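Local structure of type III effector Xcv3220-like C-terminal domain-containing protein (Xanthomonas campestris pv. vesicatoria, 4FC9) at residues R53-L57 and L155-V159; L85-R89 and F142-E146; S88-L94 and A131-I135; V97-P103 and W125-K129. The protein is a type III effector secreted into the plant host, whose all-helical C-terminal domain, given here, probably acts as an E3 ubiquitin ligase. One frame throughout, in Å; residues are numbered along the deposited sequence. Where two conformers were deposited one is given.

In the fold
The four contacts knit one all-helical domain. Interaction 1 is fully buried and apolar, setting the loop after helix 32-49 against helix 152-171. Interaction 2 lies at the surface and relies on an arginine that grips a carbonyl and stacks on a ring. Interaction 3, partly buried, starts from the same residues, Ser88 and Arg89, its centre about 7 Å from that of interaction 2, and mixes backbone packing, a water bridge and an aromatic pair. Interaction 4, partly buried, joins helix 91-101 to helix 112-129 through an indole-to-carbonyl bond and bridging waters, about 22 Å between centres from interaction 1 and across the chain's centre. Lys157 and Leu133 bring interactions 1 and 3 into touch.

Interaction 1: R53-L57 and L155-V159; sequences RNPFL and LAKAV
Phe56 carries this contact, its ring reaching from the loop 53-57 onto helix 152-171 among Leu155, Ala158 and Val159. The apolar contacts line one side of the ring, CD2 to CZ. CE2 of Phe56 comes within 3.7 Å of Ala158 CB, which approaches at a slant to the ring, and the same carbon lies 4.0 Å from Val159 CG2. The Leu155 side chain runs past the ring in the opposite direction, and its CD2 stops 4.1 Å from Phe56 CD2. At the ring edge and near its plane, Phe56 CZ is 3.9 Å from the backbone N of Val159, whose hydrogen is already used in the helical bond to Leu155 O. Pro55 adds a looser touch, CG to Val159 CG2 at 4.4 Å.

The loop side is shaped by a type I beta turn from Asn54 to Leu57, with an Asx turn built into it. Asn54 OD1 accepts from Phe56 N at 3.0 Å with an N-H...O angle of 153°, the donor sitting above the carbonyl plane, while the closing bond from Leu57 N to Asn54 O is weak. With CG of Phe56 anti to its carbonyl carbon (chi1 -64°), the turn sends the ring toward the helix.

No hydrogen bond crosses between the segments. Asn54 OD1 meets Leu155 CD2 at 4.1 Å, the two side chains crossing at about a right angle. Met44 of helix 32-49 and Leu81 and Met84 of helix 79-88 also pack against the Phe56 ring.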
loop_
_atom_site.group_PDB
_atom_site.type_symbol
_atom_site.label_atom_id
_atom_site.label_comp_id
_atom_site.label_asym_id
_atom_site.label_seq_id
_atom_site.Cartn_x
_atom_site.Cartn_y
_atom_site.Cartn_z
ATOM N N ARG A 53 -0.268 12.512 12.622
ATOM C CA ARG A 53 -1.054 11.653 13.494
ATOM C C ARG A 53 -1.220 10.250 12.906
ATOM O O ARG A 53 -1.029 10.033 11.709
ATOM C CB ARG A 53 -2.416 12.297 13.787
ATOM C CG ARG A 53 -2.308 13.563 14.631
ATOM C CD ARG A 53 -3.592 14.373 14.630
ATOM N NE ARG A 53 -4.697 13.681 15.292
ATOM C CZ ARG A 53 -5.861 14.253 15.590
ATOM N NH1 ARG A 53 -6.076 15.526 15.293
ATOM N NH2 ARG A 53 -6.813 13.552 16.190
ATOM N N ASN A 54 -1.574 9.311 13.776
ATOM C CA ASN A 54 -1.632 7.889 13.476
ATOM C C ASN A 54 -3.083 7.445 13.264
ATOM O O ASN A 54 -3.825 7.271 14.230
ATOM C CB ASN A 54 -1.018 7.136 14.665
ATOM C CG ASN A 54 -0.834 5.650 14.410
ATOM O OD1 ASN A 54 -1.378 5.085 13.463
ATOM N ND2 ASN A 54 -0.065 5.007 15.279
ATOM N N PRO A 55 -3.492 7.246 11.997
ATOM C CA PRO A 55 -4.882 6.883 11.693
ATOM C C PRO A 55 -5.233 5.446 12.067
ATOM O O PRO A 55 -6.378 5.030 11.892
ATOM C CB PRO A 55 -4.958 7.054 10.172
ATOM C CG PRO A 55 -3.573 6.806 9.703
ATOM C CD PRO A 55 -2.684 7.384 10.773
ATOM N N PHE A 56 -4.261 4.702 12.578
ATOM C CA PHE A 56 -4.468 3.295 12.884
ATOM C C PHE A 56 -4.885 3.077 14.329
ATOM O O PHE A 56 -5.237 1.966 14.716
ATOM C CB PHE A 56 -3.218 2.484 12.537
ATOM C CG PHE A 56 -2.900 2.479 11.066
ATOM C CD1 PHE A 56 -3.606 1.669 10.195
ATOM C CD2 PHE A 56 -1.911 3.301 10.552
ATOM C CE1 PHE A 56 -3.326 1.671 8.834
ATOM C CE2 PHE A 56 -1.623 3.310 9.194
ATOM C CZ PHE A 56 -2.330 2.493 8.332
ATOM N N LEU A 57 -4.855 4.144 15.118
ATOM C CA LEU A 57 -5.296 4.068 16.502
ATOM C C LEU A 57 -6.475 4.993 16.749
ATOM O O LEU A 57 -6.549 6.083 16.185
ATOM C CB LEU A 57 -4.153 4.405 17.463
ATOM C CG LEU A 57 -3.024 3.383 17.602
ATOM C CD1 LEU A 57 -1.882 3.971 18.405
ATOM C CD2 LEU A 57 -3.529 2.102 18.244
ATOM N N LEU A 155 4.687 5.016 8.542
ATOM C CA LEU A 155 3.236 5.109 8.545
ATOM C C LEU A 155 2.666 5.384 7.152
ATOM O O LEU A 155 1.585 4.907 6.816
ATOM C CB LEU A 155 2.762 6.161 9.540
ATOM C CG LEU A 155 2.834 5.687 10.986
ATOM C CD1 LEU A 155 2.449 6.810 11.914
ATOM C CD2 LEU A 155 1.922 4.486 11.186
ATOM N N ALA A 156 3.391 6.149 6.344
ATOM C CA ALA A 156 2.954 6.384 4.978
ATOM C C ALA A 156 2.931 5.062 4.219
ATOM O O ALA A 156 2.019 4.809 3.438
ATOM C CB ALA A 156 3.852 7.384 4.282
ATOM N N LYS A 157 3.920 4.206 4.465
ATOM C CA LYS A 157 3.926 2.896 3.829
ATOM C C LYS A 157 2.752 2.049 4.308
ATOM O O LYS A 157 2.157 1.310 3.528
ATOM C CB LYS A 157 5.252 2.158 4.043
ATOM C CG LYS A 157 5.295 0.776 3.386
ATOM C CD LYS A 157 5.168 0.841 1.867
ATOM C CE LYS A 157 6.400 1.462 1.240
ATOM N NZ LYS A 157 6.372 1.379 -0.247
ATOM N N ALA A 158 2.410 2.163 5.587
ATOM C CA ALA A 158 1.286 1.408 6.125
ATOM C C ALA A 158 -0.024 1.837 5.480
ATOM O O ALA A 158 -0.894 1.010 5.224
ATOM C CB ALA A 158 1.215 1.549 7.633
ATOM N N VAL A 159 -0.161 3.130 5.213
ATOM C CA VAL A 159 -1.342 3.644 4.519
ATOM C C VAL A 159 -1.378 3.123 3.086
ATOM O O VAL A 159 -2.440 2.758 2.578
ATOM C CB VAL A 159 -1.391 5.190 4.526
ATOM C CG1 VAL A 159 -2.549 5.690 3.673
ATOM C CG2 VAL A 159 -1.511 5.719 5.944
#

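Interaction 2: L85-R89 and F142-E146; sequences LAESR and FVYHE
Arg89 grips the backbone carbonyl of Tyr144 end-on with two nitrogens. NH1 donates to Tyr144 O at 2.8 Å and 155°, from within the carbonyl plane; NH2 donates to that oxygen at 3.1 Å, less straight and tilted from the plane. The acceptor lies practically in the guanidinium plane for both. On its own segment, NH2 also makes a weak bond to Ser88 OG at 3.3 Å, and this hydroxyl donates in turn to Leu85 O at 2.6 Å, back in the last turn of helix 79-88.

A bend at chi2 (66°) folds the arginine chain so that it lies along the face of Phe142. The guanidinium stacks on the ring with planes 25° apart, a cation-pi pair in which Arg89 CZ sits 3.8 Å from the Phe142 centroid. Arg89 CD adds a CH-pi contact over the same ring. Further out, Leu85 fits its two methyls against the backbone of the loop: CD2 approaches Tyr144 O at 3.4 Å and CD1 reaches His145 C at 3.5 Å.

Glu146 brings its carboxylate near the guanidinium without touching it, which would probably favour the positive charge. Held in plane by a shared carbonyl and covered on one face by Phe142, the guanidinium is probably restrained in its rotation, and at a partly exposed site it links helix 79-88 directionally to the loop that joins helices 112-129 and 152-171.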
loop_
_atom_site.group_PDB
_atom_site.type_symbol
_atom_site.label_atom_id
_atom_site.label_comp_id
_atom_site.label_asym_id
_atom_site.label_seq_id
_atom_site.Cartn_x
_atom_site.Cartn_y
_atom_site.Cartn_z
ATOM N N LEU A 85 1.391 -6.284 8.985
ATOM C CA LEU A 85 2.737 -6.837 8.889
ATOM C C LEU A 85 2.670 -8.319 8.540
ATOM O O LEU A 85 3.357 -8.780 7.634
ATOM C CB LEU A 85 3.521 -6.610 10.189
ATOM C CG LEU A 85 4.223 -5.251 10.317
ATOM C CD1 LEU A 85 4.741 -5.015 11.730
ATOM C CD2 LEU A 85 5.356 -5.136 9.301
ATOM N N ALA A 86 1.821 -9.058 9.245
ATOM C CA ALA A 86 1.668 -10.486 8.994
ATOM C C ALA A 86 1.103 -10.770 7.608
ATOM O O ALA A 86 1.583 -11.669 6.916
ATOM C CB ALA A 86 0.802 -11.128 10.066
ATOM N N GLU A 87 0.085 -10.008 7.212
ATOM C CA GLU A 87 -0.512 -10.142 5.884
ATOM C C GLU A 87 0.522 -9.936 4.781
ATOM O O GLU A 87 0.499 -10.618 3.761
ATOM C CB GLU A 87 -1.661 -9.146 5.698
ATOM C CG GLU A 87 -2.909 -9.469 6.485
ATOM C CD GLU A 87 -3.975 -8.404 6.341
ATOM O OE1 GLU A 87 -3.829 -7.528 5.467
ATOM O OE2 GLU A 87 -4.956 -8.435 7.105
ATOM N N SER A 88 1.439 -8.999 4.998
ATOM C CA SER A 88 2.442 -8.672 3.993
ATOM C C SER A 88 3.476 -9.789 3.817
ATOM O O SER A 88 4.223 -9.801 2.842
ATOM C CB SER A 88 3.121 -7.345 4.323
ATOM O OG SER A 88 3.986 -7.480 5.436
ATOM N N ARG A 89 3.508 -10.725 4.757
ATOM C CA ARG A 89 4.374 -11.890 4.655
ATOM C C ARG A 89 3.629 -13.074 4.054
ATOM O O ARG A 89 4.220 -14.113 3.773
ATOM C CB ARG A 89 4.903 -12.281 6.033
ATOM C CG ARG A 89 6.282 -11.739 6.364
ATOM C CD ARG A 89 6.280 -10.240 6.483
ATOM N NE ARG A 89 7.299 -9.773 7.417
ATOM C CZ ARG A 89 7.559 -8.493 7.671
ATOM N NH1 ARG A 89 8.506 -8.167 8.547
ATOM N NH2 ARG A 89 6.877 -7.535 7.053
ATOM N N PHE A 142 13.519 -7.791 5.761
ATOM C CA PHE A 142 12.290 -7.007 5.754
ATOM C C PHE A 142 12.552 -5.594 6.235
ATOM O O PHE A 142 13.151 -5.390 7.288
ATOM C CB PHE A 142 11.214 -7.660 6.619
ATOM C CG PHE A 142 10.728 -8.977 6.087
ATOM C CD1 PHE A 142 10.144 -9.062 4.835
ATOM C CD2 PHE A 142 10.845 -10.132 6.847
ATOM C CE1 PHE A 142 9.692 -10.281 4.345
ATOM C CE2 PHE A 142 10.393 -11.350 6.367
ATOM C CZ PHE A 142 9.817 -11.427 5.117
ATOM N N VAL A 143 12.102 -4.625 5.450
ATOM C CA VAL A 143 12.274 -3.224 5.790
ATOM C C VAL A 143 11.426 -2.878 7.005
ATOM O O VAL A 143 11.870 -2.157 7.901
ATOM C CB VAL A 143 11.885 -2.320 4.606
ATOM C CG1 VAL A 143 11.929 -0.854 5.008
ATOM C CG2 VAL A 143 12.795 -2.587 3.428
ATOM N N TYR A 144 10.210 -3.414 7.039
ATOM C CA TYR A 144 9.266 -3.111 8.105
ATOM C C TYR A 144 8.962 -4.344 8.943
ATOM O O TYR A 144 8.666 -5.412 8.409
ATOM C CB TYR A 144 7.974 -2.552 7.516
ATOM C CG TYR A 144 8.205 -1.452 6.508
ATOM C CD1 TYR A 144 8.418 -0.140 6.916
ATOM C CD2 TYR A 144 8.219 -1.727 5.146
ATOM C CE1 TYR A 144 8.638 0.870 5.995
ATOM C CE2 TYR A 144 8.439 -0.726 4.218
ATOM C CZ TYR A 144 8.647 0.570 4.649
ATOM O OH TYR A 144 8.865 1.569 3.728
ATOM N N HIS A 145 9.028 -4.187 10.259
ATOM C CA HIS A 145 8.774 -5.286 11.186
ATOM C C HIS A 145 8.151 -4.749 12.473
ATOM O O HIS A 145 7.919 -3.546 12.599
ATOM C CB HIS A 145 10.074 -6.023 11.496
ATOM C CG HIS A 145 11.187 -5.117 11.910
ATOM N ND1 HIS A 145 11.448 -4.813 13.226
ATOM C CD2 HIS A 145 12.094 -4.429 11.177
ATOM C CE1 HIS A 145 12.475 -3.987 13.290
ATOM N NE2 HIS A 145 12.885 -3.738 12.061
ATOM N N GLU A 146 7.893 -5.638 13.429
ATOM C CA GLU A 146 7.214 -5.263 14.668
ATOM C C GLU A 146 7.980 -4.215 15.481
ATOM O O GLU A 146 7.390 -3.474 16.257
ATOM C CB GLU A 146 6.948 -6.502 15.529
ATOM C CG GLU A 146 6.069 -7.560 14.866
ATOM C CD GLU A 146 6.827 -8.438 13.884
ATOM O OE1 GLU A 146 7.939 -8.061 13.464
ATOM O OE2 GLU A 146 6.309 -9.515 13.530
#

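Interaction 3: S88-L94 and A131-I135; sequences SRDLEFL and AHLGI
Ser88, near the end of helix 79-88, sits directly on the backbone of Leu133 and Gly134: its CB is 3.3 Å from Gly134 N. Gly134 has no side chain, and this lets the two backbones come close. Ser88 OG rests alongside the peptide between Leu133 and Gly134, although its hydrogen bond goes to Leu85 O. The carbonyls are joined by a water that donates to Ser88 O at 2.9 Å and to Gly134 O at 2.8 Å.

Arg89 places NH2 3.0 Å from Leu133 O, the oxygen lying near the guanidinium plane at its edge, while the guanidinium is bonded to Tyr144 O. Asp90 then starts the next helix as its N-cap: OD2 accepts from Glu92 N at 3.2 Å, the donor standing above the carboxylate plane, while OD1 forms a salt bridge with Arg178.

In the first turn of that helix, Phe93 has CG anti to the backbone N (chi1 173°) and points its edge at the face of His132. This offset edge-to-face pair has centroids 5.5 Å apart and planes at 86°. Leu94 crosses His132 at about a right angle, its CD2 touching His132 CE1 at 3.6 Å. The imidazole is steadied from its own segment, since Gly134 N donates to His132 ND1 at 2.9 Å and 147°; ND1 is therefore an acceptor here.

Met161 of helix 152-171 touches both Phe93 and His132. The site is a break between two consecutive helices, 79-88 giving way to the N-capped helix 91-101, with the loop after helix 112-129 packed into the bend.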
loop_
_atom_site.group_PDB
_atom_site.type_symbol
_atom_site.label_atom_id
_atom_site.label_comp_id
_atom_site.label_asym_id
_atom_site.label_seq_id
_atom_site.Cartn_x
_atom_site.Cartn_y
_atom_site.Cartn_z
ATOM N N SER A 88 1.439 -8.999 4.998
ATOM C CA SER A 88 2.442 -8.672 3.993
ATOM C C SER A 88 3.476 -9.789 3.817
ATOM O O SER A 88 4.223 -9.801 2.842
ATOM C CB SER A 88 3.121 -7.345 4.323
ATOM O OG SER A 88 3.986 -7.480 5.436
ATOM N N ARG A 89 3.508 -10.725 4.757
ATOM C CA ARG A 89 4.374 -11.890 4.655
ATOM C C ARG A 89 3.629 -13.074 4.054
ATOM O O ARG A 89 4.220 -14.113 3.773
ATOM C CB ARG A 89 4.903 -12.281 6.033
ATOM C CG ARG A 89 6.282 -11.739 6.364
ATOM C CD ARG A 89 6.280 -10.240 6.483
ATOM N NE ARG A 89 7.299 -9.773 7.417
ATOM C CZ ARG A 89 7.559 -8.493 7.671
ATOM N NH1 ARG A 89 8.506 -8.167 8.547
ATOM N NH2 ARG A 89 6.877 -7.535 7.053
ATOM N N ASP A 90 2.325 -12.907 3.866
ATOM C CA ASP A 90 1.455 -13.988 3.413
ATOM C C ASP A 90 1.519 -14.190 1.897
ATOM O O ASP A 90 1.354 -13.247 1.129
ATOM C CB ASP A 90 0.017 -13.718 3.860
ATOM C CG ASP A 90 -0.971 -14.711 3.293
ATOM O OD1 ASP A 90 -2.139 -14.321 3.091
ATOM O OD2 ASP A 90 -0.592 -15.878 3.057
ATOM N N LEU A 91 1.746 -15.432 1.481
ATOM C CA LEU A 91 1.881 -15.766 0.069
ATOM C C LEU A 91 0.653 -15.410 -0.739
ATOM O O LEU A 91 0.753 -15.060 -1.912
ATOM C CB LEU A 91 2.132 -17.259 -0.092
ATOM C CG LEU A 91 3.391 -17.806 0.563
ATOM C CD1 LEU A 91 3.489 -19.296 0.280
ATOM C CD2 LEU A 91 4.617 -17.053 0.064
ATOM N N GLU A 92 -0.512 -15.530 -0.118
ATOM C CA GLU A 92 -1.758 -15.260 -0.816
ATOM C C GLU A 92 -1.884 -13.772 -1.084
ATOM O O GLU A 92 -2.372 -13.363 -2.135
ATOM C CB GLU A 92 -2.945 -15.770 -0.007
ATOM C CG GLU A 92 -2.705 -17.152 0.585
ATOM C CD GLU A 92 -3.908 -18.061 0.467
ATOM O OE1 GLU A 92 -4.974 -17.586 0.020
ATOM O OE2 GLU A 92 -3.783 -19.253 0.819
ATOM N N PHE A 93 -1.425 -12.964 -0.132
ATOM C CA PHE A 93 -1.404 -11.521 -0.317
ATOM C C PHE A 93 -0.418 -11.131 -1.410
ATOM O O PHE A 93 -0.746 -10.363 -2.311
ATOM C CB PHE A 93 -1.042 -10.805 0.983
ATOM C CG PHE A 93 -0.847 -9.322 0.819
ATOM C CD1 PHE A 93 -1.937 -8.462 0.808
ATOM C CD2 PHE A 93 0.427 -8.789 0.661
ATOM C CE1 PHE A 93 -1.760 -7.096 0.647
ATOM C CE2 PHE A 93 0.613 -7.425 0.497
ATOM C CZ PHE A 93 -0.483 -6.579 0.491
ATOM N N LEU A 94 0.793 -11.667 -1.327
ATOM C CA LEU A 94 1.835 -11.353 -2.297
ATOM C C LEU A 94 1.438 -11.789 -3.704
ATOM O O LEU A 94 1.761 -11.122 -4.688
ATOM C CB LEU A 94 3.162 -11.984 -1.874
ATOM C CG LEU A 94 3.673 -11.497 -0.514
ATOM C CD1 LEU A 94 4.878 -12.308 -0.056
ATOM C CD2 LEU A 94 4.004 -10.008 -0.563
ATOM N N ALA A 131 4.054 -1.552 -2.848
ATOM C CA ALA A 131 3.069 -0.802 -2.067
ATOM C C ALA A 131 2.541 -1.625 -0.898
ATOM O O ALA A 131 1.332 -1.780 -0.736
ATOM C CB ALA A 131 1.925 -0.348 -2.953
ATOM N N HIS A 132 3.452 -2.157 -0.089
ATOM C CA HIS A 132 3.073 -2.931 1.092
ATOM C C HIS A 132 4.215 -3.036 2.103
ATOM O O HIS A 132 5.329 -2.576 1.849
ATOM C CB HIS A 132 2.536 -4.314 0.703
ATOM C CG HIS A 132 3.546 -5.202 0.048
ATOM N ND1 HIS A 132 4.470 -5.931 0.765
ATOM C CD2 HIS A 132 3.772 -5.493 -1.256
ATOM C CE1 HIS A 132 5.223 -6.628 -0.068
ATOM N NE2 HIS A 132 4.819 -6.378 -1.300
ATOM N N LEU A 133 3.925 -3.635 3.254
ATOM C CA LEU A 133 4.841 -3.628 4.391
ATOM C C LEU A 133 5.768 -4.832 4.430
ATOM O O LEU A 133 6.479 -5.036 5.406
ATOM C CB LEU A 133 4.057 -3.545 5.706
ATOM C CG LEU A 133 3.309 -2.245 6.003
ATOM C CD1 LEU A 133 2.350 -2.451 7.149
ATOM C CD2 LEU A 133 4.290 -1.130 6.317
ATOM N N GLY A 134 5.770 -5.623 3.367
ATOM C CA GLY A 134 6.550 -6.848 3.348
ATOM C C GLY A 134 7.747 -6.816 2.422
ATOM O O GLY A 134 8.318 -7.858 2.103
ATOM N N ILE A 135 8.134 -5.619 1.996
ATOM C CA ILE A 135 9.254 -5.465 1.078
ATOM C C ILE A 135 10.593 -5.660 1.782
ATOM O O ILE A 135 10.706 -5.487 2.995
ATOM C CB ILE A 135 9.224 -4.091 0.389
ATOM C CG1 ILE A 135 9.361 -2.972 1.424
ATOM C CG2 ILE A 135 7.934 -3.931 -0.417
ATOM C CD1 ILE A 135 9.470 -1.592 0.812
HETATM O O HOH W 1 6.996 -10.334 2.384
#

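Interaction 4: V97-P103 and W125-K129; sequences VSDMAGP and WKAQK
The C-terminal turns of helices 91-101 and 112-129, consecutive in the chain, pack nearly antiparallel, Ala101 lying against Trp125, Gln128 and Lys129. The axes of segments 97-101 and 125-129 pass 9.1 Å apart at 159°. Ala101 CB fills the seam, 3.8 Å from Gln128 CB and 3.7 Å from Lys129 CD.

Gly102, with positive phi (84°), ends the first helix and turns its carbonyl toward Trp125. NE1 of Trp125 donates to Gly102 O at 2.9 Å and 156°; the oxygen lies in the indole plane, but the donor stands well above the carbonyl plane. The same ring edge meets Ala101 O, 3.3 Å from Trp125 CD1. Bent at chi2 and chi3, Lys129 lays its CG over the indole face and carries NZ back to Ser98, 2.7 Å from its OG.

Three waters complete the polar contacts. One links Met100 O to Gln128 NE2, a second donates to both Ala101 O and Gln128 OE1, and a third donates to Gly102 O and accepts from Lys129 NZ at 2.9 Å. Leu167 and Ile168 of helix 152-171 touch Met100, which is a selenomethionine.

The carbonyls at the C-terminal end of helix 91-101, which lack helical donors further on, are thus met by an indole N-H and by waters held from the facing helix. The lysine charge near that end would probably be welcomed by the helix dipole.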
loop_
_atom_site.group_PDB
_atom_site.type_symbol
_atom_site.label_atom_id
_atom_site.label_comp_id
_atom_site.label_asym_id
_atom_site.label_seq_id
_atom_site.Cartn_x
_atom_site.Cartn_y
_atom_site.Cartn_z
ATOM N N VAL A 97 -0.875 -9.143 -5.058
ATOM C CA VAL A 97 -0.110 -7.972 -5.453
ATOM C C VAL A 97 0.485 -8.186 -6.840
ATOM O O VAL A 97 0.427 -7.296 -7.689
ATOM C CB VAL A 97 1.005 -7.649 -4.444
ATOM C CG1 VAL A 97 1.899 -6.531 -4.973
ATOM C CG2 VAL A 97 0.410 -7.275 -3.097
ATOM N N SER A 98 1.043 -9.373 -7.074
ATOM C CA SER A 98 1.604 -9.706 -8.380
ATOM C C SER A 98 0.528 -9.727 -9.448
ATOM O O SER A 98 0.770 -9.330 -10.590
ATOM C CB SER A 98 2.298 -11.065 -8.346
ATOM O OG SER A 98 3.572 -10.964 -7.746
ATOM N N ASP A 99 -0.656 -10.201 -9.077
ATOM C CA ASP A 99 -1.763 -10.273 -10.018
ATOM C C ASP A 99 -2.186 -8.886 -10.463
ATOM O O ASP A 99 -2.497 -8.667 -11.632
ATOM C CB ASP A 99 -2.951 -11.008 -9.405
ATOM C CG ASP A 99 -2.684 -12.484 -9.219
ATOM O OD1 ASP A 99 -1.639 -12.968 -9.709
ATOM O OD2 ASP A 99 -3.524 -13.159 -8.588
HETATM N N MSE A 100 -2.197 -7.952 -9.518
HETATM C CA MSE A 100 -2.588 -6.583 -9.813
HETATM C C MSE A 100 -1.504 -5.882 -10.617
HETATM O O MSE A 100 -1.787 -5.236 -11.625
HETATM C CB MSE A 100 -2.868 -5.810 -8.524
HETATM C CG MSE A 100 -4.148 -4.986 -8.577
HETATM SE SE MSE A 100 -4.059 -3.356 -7.511
HETATM C CE MSE A 100 -3.605 -4.142 -5.786
ATOM N N ALA A 101 -0.263 -6.017 -10.166
ATOM C CA ALA A 101 0.866 -5.375 -10.826
ATOM C C ALA A 101 1.099 -5.998 -12.194
ATOM O O ALA A 101 1.539 -5.327 -13.130
ATOM C CB ALA A 101 2.115 -5.490 -9.977
ATOM N N GLY A 102 0.797 -7.286 -12.304
ATOM C CA GLY A 102 1.027 -8.016 -13.536
ATOM C C GLY A 102 2.459 -8.495 -13.601
ATOM O O GLY A 102 3.215 -8.325 -12.645
ATOM N N PRO A 103 2.843 -9.101 -14.728
ATOM C CA PRO A 103 4.208 -9.589 -14.921
ATOM C C PRO A 103 5.156 -8.437 -15.214
ATOM O O PRO A 103 4.700 -7.309 -15.412
ATOM C CB PRO A 103 4.078 -10.477 -16.157
ATOM C CG PRO A 103 2.970 -9.854 -16.930
ATOM C CD PRO A 103 1.991 -9.364 -15.898
ATOM N N TRP A 125 4.807 -0.527 -12.339
ATOM C CA TRP A 125 4.967 -1.899 -11.892
ATOM C C TRP A 125 5.736 -1.963 -10.572
ATOM O O TRP A 125 5.291 -2.610 -9.623
ATOM C CB TRP A 125 5.679 -2.706 -12.977
ATOM C CG TRP A 125 5.802 -4.164 -12.679
ATOM C CD1 TRP A 125 4.815 -5.101 -12.757
ATOM C CD2 TRP A 125 6.986 -4.859 -12.276
ATOM N NE1 TRP A 125 5.308 -6.335 -12.415
ATOM C CE2 TRP A 125 6.637 -6.214 -12.117
ATOM C CE3 TRP A 125 8.301 -4.465 -12.026
ATOM C CZ2 TRP A 125 7.561 -7.177 -11.722
ATOM C CZ3 TRP A 125 9.217 -5.425 -11.636
ATOM C CH2 TRP A 125 8.843 -6.764 -11.489
ATOM N N LYS A 126 6.886 -1.293 -10.515
ATOM C CA LYS A 126 7.680 -1.225 -9.293
ATOM C C LYS A 126 6.844 -0.629 -8.163
ATOM O O LYS A 126 6.852 -1.131 -7.037
ATOM C CB LYS A 126 8.923 -0.359 -9.503
ATOM C CG LYS A 126 10.035 -0.976 -10.347
ATOM C CD LYS A 126 11.297 -0.110 -10.267
ATOM C CE LYS A 126 12.501 -0.787 -10.902
ATOM N NZ LYS A 126 13.762 -0.041 -10.627
ATOM N N ALA A 127 6.129 0.448 -8.481
ATOM C CA ALA A 127 5.285 1.138 -7.510
ATOM C C ALA A 127 4.259 0.191 -6.899
ATOM O O ALA A 127 4.104 0.139 -5.676
ATOM C CB ALA A 127 4.594 2.323 -8.158
ATOM N N GLN A 128 3.568 -0.561 -7.751
ATOM C CA GLN A 128 2.569 -1.509 -7.278
ATOM C C GLN A 128 3.198 -2.667 -6.505
ATOM O O GLN A 128 2.686 -3.062 -5.458
ATOM C CB GLN A 128 1.710 -2.030 -8.435
ATOM C CG GLN A 128 0.872 -0.947 -9.107
ATOM C CD GLN A 128 -0.107 -1.498 -10.137
ATOM O OE1 GLN A 128 0.074 -1.317 -11.342
ATOM N NE2 GLN A 128 -1.161 -2.157 -9.662
ATOM N N LYS A 129 4.303 -3.204 -7.016
ATOM C CA LYS A 129 4.963 -4.349 -6.386
ATOM C C LYS A 129 5.377 -4.070 -4.941
ATOM O O LYS A 129 5.406 -4.976 -4.112
ATOM C CB LYS A 129 6.197 -4.783 -7.187
ATOM C CG LYS A 129 5.909 -5.439 -8.531
ATOM C CD LYS A 129 5.235 -6.791 -8.385
ATOM C CE LYS A 129 6.135 -7.798 -7.700
ATOM N NZ LYS A 129 5.536 -9.159 -7.729
HETATM O O HOH W 2 -3.518 -2.774 -11.589
HETATM O O HOH W 3 2.063 -2.513 -13.219
HETATM O O HOH W 4 4.615 -9.625 -10.413
#